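Local coordinates for monovalent Na+/H+ antiporter subunit G (Dietzia sp. DQ12-45-1b, PDB 7D3U), which is a membrane subunit of the multi-subunit Mrp complex, a bacterial sodium pump that probably exchanges sodium ions for protons, at residues 8-22 with 46-60. Numbering follows the deposited sequence.
Sequences TVLGSVSVLVGAVVF and AGLGLVFVIAGAFLL
A close antiparallel pair of helices, 5-28 and 35-60, both predicted to span the membrane, meets through glycines spaced seven residues apart on each helix: G11 lies against G56 and G18 against G49. With no side chains at these four positions, the segment axes approach to 7.3 Å at a crossing angle of -157°, and G56 CA comes within 3.4 Å of G11 O. Side chains from each helix pack on the other's glycines. V15 lays CG1 against the backbone of G56 and A57, V53 sets CG2 on G18 CA, and V21 reaches G49 N with CG1 at 3.6 Å. S14 points into the interface with its hydroxyl anti to the backbone N (chi1 163°), which brings OG to the edge of the F52 ring, 3.7 Å from F52 CD1. Over one face of that ring V17 CG1 makes a CH-pi contact, 4.0 Å from the centroid; F19 of the cation antiporter chain meets the same ring edge-to-face. The neighbouring subunit F chain packs against L50 and A57, and helix 68-95 of the same chain as the contact also touches L50. Farther along, the ring of F22 leans obliquely on the backbone at G49 and L50, its CZ lying 3.7 Å from L50 CB.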
ATOM      1  N   THR E   8      60.631 -12.570  -3.640  1.00100.20           N
ATOM      2  CA  THR E   8      59.622 -13.482  -4.169  1.00100.20           C
ATOM      3  C   THR E   8      59.628 -14.804  -3.413  1.00100.20           C
ATOM      4  O   THR E   8      58.581 -15.269  -2.942  1.00100.20           O
ATOM      5  CB  THR E   8      59.855 -13.715  -5.662  1.00100.20           C
ATOM      6  OG1 THR E   8      59.390 -12.581  -6.403  1.00100.20           O
ATOM      7  CG2 THR E   8      59.110 -14.957  -6.130  1.00100.20           C
ATOM      8  N   VAL E   9      60.802 -15.426  -3.278  1.00 97.52           N
ATOM      9  CA  VAL E   9      60.868 -16.710  -2.584  1.00 97.52           C
ATOM     10  C   VAL E   9      60.528 -16.549  -1.106  1.00 97.52           C
ATOM     11  O   VAL E   9      59.915 -17.440  -0.503  1.00 97.52           O
ATOM     12  CB  VAL E   9      62.245 -17.372  -2.791  1.00 97.52           C
ATOM     13  CG1 VAL E   9      63.319 -16.679  -1.972  1.00 97.52           C
ATOM     14  CG2 VAL E   9      62.176 -18.845  -2.431  1.00 97.52           C
ATOM     15  N   LEU E  10      60.891 -15.411  -0.505  1.00 96.89           N
ATOM     16  CA  LEU E  10      60.563 -15.170   0.892  1.00 96.89           C
ATOM     17  C   LEU E  10      59.062 -15.044   1.083  1.00 96.89           C
ATOM     18  O   LEU E  10      58.496 -15.641   2.003  1.00 96.89           O
ATOM     19  CB  LEU E  10      61.270 -13.907   1.381  1.00 96.89           C
ATOM     20  CG  LEU E  10      61.756 -13.908   2.827  1.00 96.89           C
ATOM     21  CD1 LEU E  10      62.648 -15.111   3.074  1.00 96.89           C
ATOM     22  CD2 LEU E  10      62.495 -12.618   3.137  1.00 96.89           C
ATOM     23  N   GLY E  11      58.398 -14.285   0.215  1.00 92.90           N
ATOM     24  CA  GLY E  11      56.954 -14.189   0.288  1.00 92.90           C
ATOM     25  C   GLY E  11      56.272 -15.518   0.042  1.00 92.90           C
ATOM     26  O   GLY E  11      55.252 -15.823   0.661  1.00 92.90           O
ATOM     27  N   SER E  12      56.829 -16.330  -0.857  1.00 90.08           N
ATOM     28  CA  SER E  12      56.226 -17.631  -1.127  1.00 90.08           C
ATOM     29  C   SER E  12      56.306 -18.536   0.097  1.00 90.08           C
ATOM     30  O   SER E  12      55.296 -19.104   0.535  1.00 90.08           O
ATOM     31  CB  SER E  12      56.914 -18.287  -2.323  1.00 90.08           C
ATOM     32  OG  SER E  12      56.372 -19.571  -2.570  1.00 90.08           O
ATOM     33  N   VAL E  13      57.500 -18.673   0.676  1.00 89.50           N
ATOM     34  CA  VAL E  13      57.628 -19.521   1.857  1.00 89.50           C
ATOM     35  C   VAL E  13      56.838 -18.931   3.018  1.00 89.50           C
ATOM     36  O   VAL E  13      56.324 -19.669   3.863  1.00 89.50           O
ATOM     37  CB  VAL E  13      59.114 -19.738   2.219  1.00 89.50           C
ATOM     38  CG1 VAL E  13      59.789 -18.429   2.567  1.00 89.50           C
ATOM     39  CG2 VAL E  13      59.253 -20.746   3.351  1.00 89.50           C
ATOM     40  N   SER E  14      56.667 -17.606   3.044  1.00 88.45           N
ATOM     41  CA  SER E  14      55.930 -16.981   4.134  1.00 88.45           C
ATOM     42  C   SER E  14      54.436 -17.250   4.024  1.00 88.45           C
ATOM     43  O   SER E  14      53.788 -17.561   5.028  1.00 88.45           O
ATOM     44  CB  SER E  14      56.211 -15.481   4.159  1.00 88.45           C
ATOM     45  OG  SER E  14      55.238 -14.803   4.929  1.00 88.45           O
ATOM     46  N   VAL E  15      53.867 -17.141   2.822  1.00 86.23           N
ATOM     47  CA  VAL E  15      52.452 -17.468   2.680  1.00 86.23           C
ATOM     48  C   VAL E  15      52.226 -18.955   2.903  1.00 86.23           C
ATOM     49  O   VAL E  15      51.183 -19.354   3.433  1.00 86.23           O
ATOM     50  CB  VAL E  15      51.889 -17.008   1.320  1.00 86.23           C
ATOM     51  CG1 VAL E  15      52.156 -15.537   1.102  1.00 86.23           C
ATOM     52  CG2 VAL E  15      52.456 -17.829   0.183  1.00 86.23           C
ATOM     53  N   LEU E  16      53.198 -19.802   2.549  1.00 84.87           N
ATOM     54  CA  LEU E  16      53.034 -21.222   2.841  1.00 84.87           C
ATOM     55  C   LEU E  16      53.047 -21.482   4.344  1.00 84.87           C
ATOM     56  O   LEU E  16      52.220 -22.247   4.855  1.00 84.87           O
ATOM     57  CB  LEU E  16      54.120 -22.034   2.140  1.00 84.87           C
ATOM     58  CG  LEU E  16      53.702 -22.619   0.793  1.00 84.87           C
ATOM     59  CD1 LEU E  16      54.713 -23.650   0.328  1.00 84.87           C
ATOM     60  CD2 LEU E  16      52.314 -23.227   0.877  1.00 84.87           C
ATOM     61  N   VAL E  17      53.970 -20.842   5.066  1.00 83.50           N
ATOM     62  CA  VAL E  17      54.022 -20.989   6.517  1.00 83.50           C
ATOM     63  C   VAL E  17      52.738 -20.473   7.153  1.00 83.50           C
ATOM     64  O   VAL E  17      52.184 -21.099   8.061  1.00 83.50           O
ATOM     65  CB  VAL E  17      55.263 -20.270   7.077  1.00 83.50           C
ATOM     66  CG1 VAL E  17      55.119 -20.025   8.568  1.00 83.50           C
ATOM     67  CG2 VAL E  17      56.513 -21.084   6.787  1.00 83.50           C
ATOM     68  N   GLY E  18      52.238 -19.332   6.677  1.00 84.68           N
ATOM     69  CA  GLY E  18      51.011 -18.785   7.229  1.00 84.68           C
ATOM     70  C   GLY E  18      49.806 -19.670   6.978  1.00 84.68           C
ATOM     71  O   GLY E  18      48.958 -19.843   7.858  1.00 84.68           O
ATOM     72  N   ALA E  19      49.709 -20.245   5.778  1.00 82.41           N
ATOM     73  CA  ALA E  19      48.608 -21.160   5.498  1.00 82.41           C
ATOM     74  C   ALA E  19      48.704 -22.410   6.359  1.00 82.41           C
ATOM     75  O   ALA E  19      47.689 -22.911   6.856  1.00 82.41           O
ATOM     76  CB  ALA E  19      48.594 -21.526   4.016  1.00 82.41           C
ATOM     77  N   VAL E  20      49.918 -22.929   6.553  1.00 83.60           N
ATOM     78  CA  VAL E  20      50.092 -24.102   7.404  1.00 83.60           C
ATOM     79  C   VAL E  20      49.701 -23.779   8.840  1.00 83.60           C
ATOM     80  O   VAL E  20      49.084 -24.598   9.531  1.00 83.60           O
ATOM     81  CB  VAL E  20      51.540 -24.619   7.300  1.00 83.60           C
ATOM     82  CG1 VAL E  20      51.948 -25.347   8.568  1.00 83.60           C
ATOM     83  CG2 VAL E  20      51.683 -25.523   6.088  1.00 83.60           C
ATOM     84  N   VAL E  21      50.033 -22.573   9.306  1.00 83.93           N
ATOM     85  CA  VAL E  21      49.670 -22.177  10.663  1.00 83.93           C
ATOM     86  C   VAL E  21      48.162 -22.034  10.796  1.00 83.93           C
ATOM     87  O   VAL E  21      47.579 -22.412  11.817  1.00 83.93           O
ATOM     88  CB  VAL E  21      50.398 -20.880  11.048  1.00 83.93           C
ATOM     89  CG1 VAL E  21      49.823 -20.305  12.327  1.00 83.93           C
ATOM     90  CG2 VAL E  21      51.865 -21.151  11.207  1.00 83.93           C
ATOM     91  N   PHE E  22      47.507 -21.475   9.777  1.00 83.02           N
ATOM     92  CA  PHE E  22      46.051 -21.392   9.801  1.00 83.02           C
ATOM     93  C   PHE E  22      45.429 -22.779   9.849  1.00 83.02           C
ATOM     94  O   PHE E  22      44.464 -23.012  10.586  1.00 83.02           O
ATOM     95  CB  PHE E  22      45.544 -20.623   8.585  1.00 83.02           C
ATOM     96  CG  PHE E  22      45.198 -19.198   8.875  1.00 83.02           C
ATOM     97  CD1 PHE E  22      44.069 -18.884   9.605  1.00 83.02           C
ATOM     98  CD2 PHE E  22      45.997 -18.170   8.412  1.00 83.02           C
ATOM     99  CE1 PHE E  22      43.749 -17.572   9.876  1.00 83.02           C
ATOM    100  CE2 PHE E  22      45.680 -16.857   8.678  1.00 83.02           C
ATOM    101  CZ  PHE E  22      44.554 -16.557   9.411  1.00 83.02           C
ATOM    102  N   ALA E  46      45.689 -17.479  14.751  1.00 83.64           N
ATOM    103  CA  ALA E  46      45.063 -16.452  13.926  1.00 83.64           C
ATOM    104  C   ALA E  46      45.921 -15.203  13.806  1.00 83.64           C
ATOM    105  O   ALA E  46      45.754 -14.441  12.850  1.00 83.64           O
ATOM    106  CB  ALA E  46      43.691 -16.086  14.493  1.00 83.64           C
ATOM    107  N   GLY E  47      46.836 -14.977  14.742  1.00 85.15           N
ATOM    108  CA  GLY E  47      47.733 -13.846  14.644  1.00 85.15           C
ATOM    109  C   GLY E  47      48.947 -14.143  13.792  1.00 85.15           C
ATOM    110  O   GLY E  47      49.203 -13.445  12.804  1.00 85.15           O
ATOM    111  N   LEU E  48      49.702 -15.182  14.162  1.00 87.18           N
ATOM    112  CA  LEU E  48      50.930 -15.502  13.443  1.00 87.18           C
ATOM    113  C   LEU E  48      50.653 -15.855  11.990  1.00 87.18           C
ATOM    114  O   LEU E  48      51.296 -15.318  11.081  1.00 87.18           O
ATOM    115  CB  LEU E  48      51.672 -16.643  14.140  1.00 87.18           C
ATOM    116  CG  LEU E  48      52.205 -16.348  15.543  1.00 87.18           C
ATOM    117  CD1 LEU E  48      52.781 -17.612  16.153  1.00 87.18           C
ATOM    118  CD2 LEU E  48      53.244 -15.237  15.544  1.00 87.18           C
ATOM    119  N   GLY E  49      49.727 -16.787  11.748  1.00 87.00           N
ATOM    120  CA  GLY E  49      49.447 -17.189  10.381  1.00 87.00           C
ATOM    121  C   GLY E  49      49.018 -16.028   9.507  1.00 87.00           C
ATOM    122  O   GLY E  49      49.467 -15.898   8.366  1.00 87.00           O
ATOM    123  N   LEU E  50      48.166 -15.150  10.038  1.00 84.60           N
ATOM    124  CA  LEU E  50      47.679 -14.039   9.230  1.00 84.60           C
ATOM    125  C   LEU E  50      48.772 -13.006   8.983  1.00 84.60           C
ATOM    126  O   LEU E  50      48.863 -12.453   7.883  1.00 84.60           O
ATOM    127  CB  LEU E  50      46.463 -13.393   9.889  1.00 84.60           C
ATOM    128  CG  LEU E  50      45.824 -12.281   9.059  1.00 84.60           C
ATOM    129  CD1 LEU E  50      45.682 -12.701   7.617  1.00 84.60           C
ATOM    130  CD2 LEU E  50      44.475 -11.883   9.612  1.00 84.60           C
ATOM    131  N   VAL E  51      49.613 -12.732   9.981  1.00 85.50           N
ATOM    132  CA  VAL E  51      50.722 -11.808   9.753  1.00 85.50           C
ATOM    133  C   VAL E  51      51.673 -12.373   8.707  1.00 85.50           C
ATOM    134  O   VAL E  51      52.168 -11.647   7.832  1.00 85.50           O
ATOM    135  CB  VAL E  51      51.445 -11.503  11.077  1.00 85.50           C
ATOM    136  CG1 VAL E  51      52.796 -10.860  10.813  1.00 85.50           C
ATOM    137  CG2 VAL E  51      50.586 -10.602  11.942  1.00 85.50           C
ATOM    138  N   PHE E  52      51.922 -13.684   8.764  1.00 87.56           N
ATOM    139  CA  PHE E  52      52.783 -14.323   7.775  1.00 87.56           C
ATOM    140  C   PHE E  52      52.188 -14.208   6.379  1.00 87.56           C
ATOM    141  O   PHE E  52      52.892 -13.880   5.418  1.00 87.56           O
ATOM    142  CB  PHE E  52      53.003 -15.789   8.143  1.00 87.56           C
ATOM    143  CG  PHE E  52      54.202 -16.020   9.009  1.00 87.56           C
ATOM    144  CD1 PHE E  52      55.477 -15.913   8.490  1.00 87.56           C
ATOM    145  CD2 PHE E  52      54.054 -16.341  10.343  1.00 87.56           C
ATOM    146  CE1 PHE E  52      56.580 -16.122   9.287  1.00 87.56           C
ATOM    147  CE2 PHE E  52      55.151 -16.551  11.143  1.00 87.56           C
ATOM    148  CZ  PHE E  52      56.416 -16.442  10.616  1.00 87.56           C
ATOM    149  N   VAL E  53      50.888 -14.478   6.249  1.00 85.35           N
ATOM    150  CA  VAL E  53      50.242 -14.393   4.941  1.00 85.35           C
ATOM    151  C   VAL E  53      50.274 -12.964   4.417  1.00 85.35           C
ATOM    152  O   VAL E  53      50.525 -12.732   3.230  1.00 85.35           O
ATOM    153  CB  VAL E  53      48.805 -14.939   5.014  1.00 85.35           C
ATOM    154  CG1 VAL E  53      48.109 -14.756   3.688  1.00 85.35           C
ATOM    155  CG2 VAL E  53      48.823 -16.407   5.375  1.00 85.35           C
ATOM    156  N   ILE E  54      50.041 -11.983   5.291  1.00 84.76           N
ATOM    157  CA  ILE E  54      50.050 -10.587   4.861  1.00 84.76           C
ATOM    158  C   ILE E  54      51.432 -10.196   4.357  1.00 84.76           C
ATOM    159  O   ILE E  54      51.576  -9.609   3.277  1.00 84.76           O
ATOM    160  CB  ILE E  54      49.587  -9.669   6.006  1.00 84.76           C
ATOM    161  CG1 ILE E  54      48.087  -9.825   6.237  1.00 84.76           C
ATOM    162  CG2 ILE E  54      49.922  -8.223   5.699  1.00 84.76           C
ATOM    163  CD1 ILE E  54      47.266  -9.696   4.993  1.00 84.76           C
ATOM    164  N   ALA E  55      52.472 -10.521   5.129  1.00 87.49           N
ATOM    165  CA  ALA E  55      53.821 -10.134   4.726  1.00 87.49           C
ATOM    166  C   ALA E  55      54.255 -10.863   3.461  1.00 87.49           C
ATOM    167  O   ALA E  55      54.908 -10.272   2.594  1.00 87.49           O
ATOM    168  CB  ALA E  55      54.803 -10.398   5.862  1.00 87.49           C
ATOM    169  N   GLY E  56      53.893 -12.139   3.325  1.00 87.43           N
ATOM    170  CA  GLY E  56      54.244 -12.863   2.116  1.00 87.43           C
ATOM    171  C   GLY E  56      53.532 -12.326   0.891  1.00 87.43           C
ATOM    172  O   GLY E  56      54.134 -12.186  -0.178  1.00 87.43           O
ATOM    173  N   ALA E  57      52.242 -12.016   1.028  1.00 86.74           N
ATOM    174  CA  ALA E  57      51.513 -11.380  -0.060  1.00 86.74           C
ATOM    175  C   ALA E  57      52.157 -10.057  -0.447  1.00 86.74           C
ATOM    176  O   ALA E  57      52.289  -9.747  -1.636  1.00 86.74           O
ATOM    177  CB  ALA E  57      50.056 -11.174   0.346  1.00 86.74           C
ATOM    178  N   PHE E  58      52.559  -9.259   0.546  1.00 88.42           N
ATOM    179  CA  PHE E  58      53.220  -7.994   0.246  1.00 88.42           C
ATOM    180  C   PHE E  58      54.532  -8.221  -0.487  1.00 88.42           C
ATOM    181  O   PHE E  58      54.885  -7.461  -1.395  1.00 88.42           O
ATOM    182  CB  PHE E  58      53.453  -7.203   1.530  1.00 88.42           C
ATOM    183  CG  PHE E  58      54.295  -5.980   1.338  1.00 88.42           C
ATOM    184  CD1 PHE E  58      53.823  -4.910   0.603  1.00 88.42           C
ATOM    185  CD2 PHE E  58      55.559  -5.899   1.892  1.00 88.42           C
ATOM    186  CE1 PHE E  58      54.592  -3.782   0.425  1.00 88.42           C
ATOM    187  CE2 PHE E  58      56.334  -4.774   1.717  1.00 88.42           C
ATOM    188  CZ  PHE E  58      55.850  -3.714   0.982  1.00 88.42           C
ATOM    189  N   LEU E  59      55.268  -9.267  -0.112  1.00 88.68           N
ATOM    190  CA  LEU E  59      56.518  -9.563  -0.799  1.00 88.68           C
ATOM    191  C   LEU E  59      56.295 -10.099  -2.206  1.00 88.68           C
ATOM    192  O   LEU E  59      57.191  -9.981  -3.047  1.00 88.68           O
ATOM    193  CB  LEU E  59      57.344 -10.557   0.015  1.00 88.68           C
ATOM    194  CG  LEU E  59      57.925 -10.005   1.314  1.00 88.68           C
ATOM    195  CD1 LEU E  59      58.877 -11.002   1.944  1.00 88.68           C
ATOM    196  CD2 LEU E  59      58.624  -8.684   1.058  1.00 88.68           C
ATOM    197  N   LEU E  60      55.128 -10.682  -2.488  1.00 88.08           N
ATOM    198  CA  LEU E  60      54.881 -11.196  -3.830  1.00 88.08           C
ATOM    199  C   LEU E  60      54.537 -10.109  -4.841  1.00 88.08           C
ATOM    200  O   LEU E  60      54.570 -10.382  -6.046  1.00 88.08           O
ATOM    201  CB  LEU E  60      53.771 -12.244  -3.806  1.00 88.08           C
ATOM    202  CG  LEU E  60      54.294 -13.639  -3.464  1.00 88.08           C
ATOM    203  CD1 LEU E  60      54.815 -13.677  -2.047  1.00 88.08           C
ATOM    204  CD2 LEU E  60      53.234 -14.693  -3.675  1.00 88.08           C
TER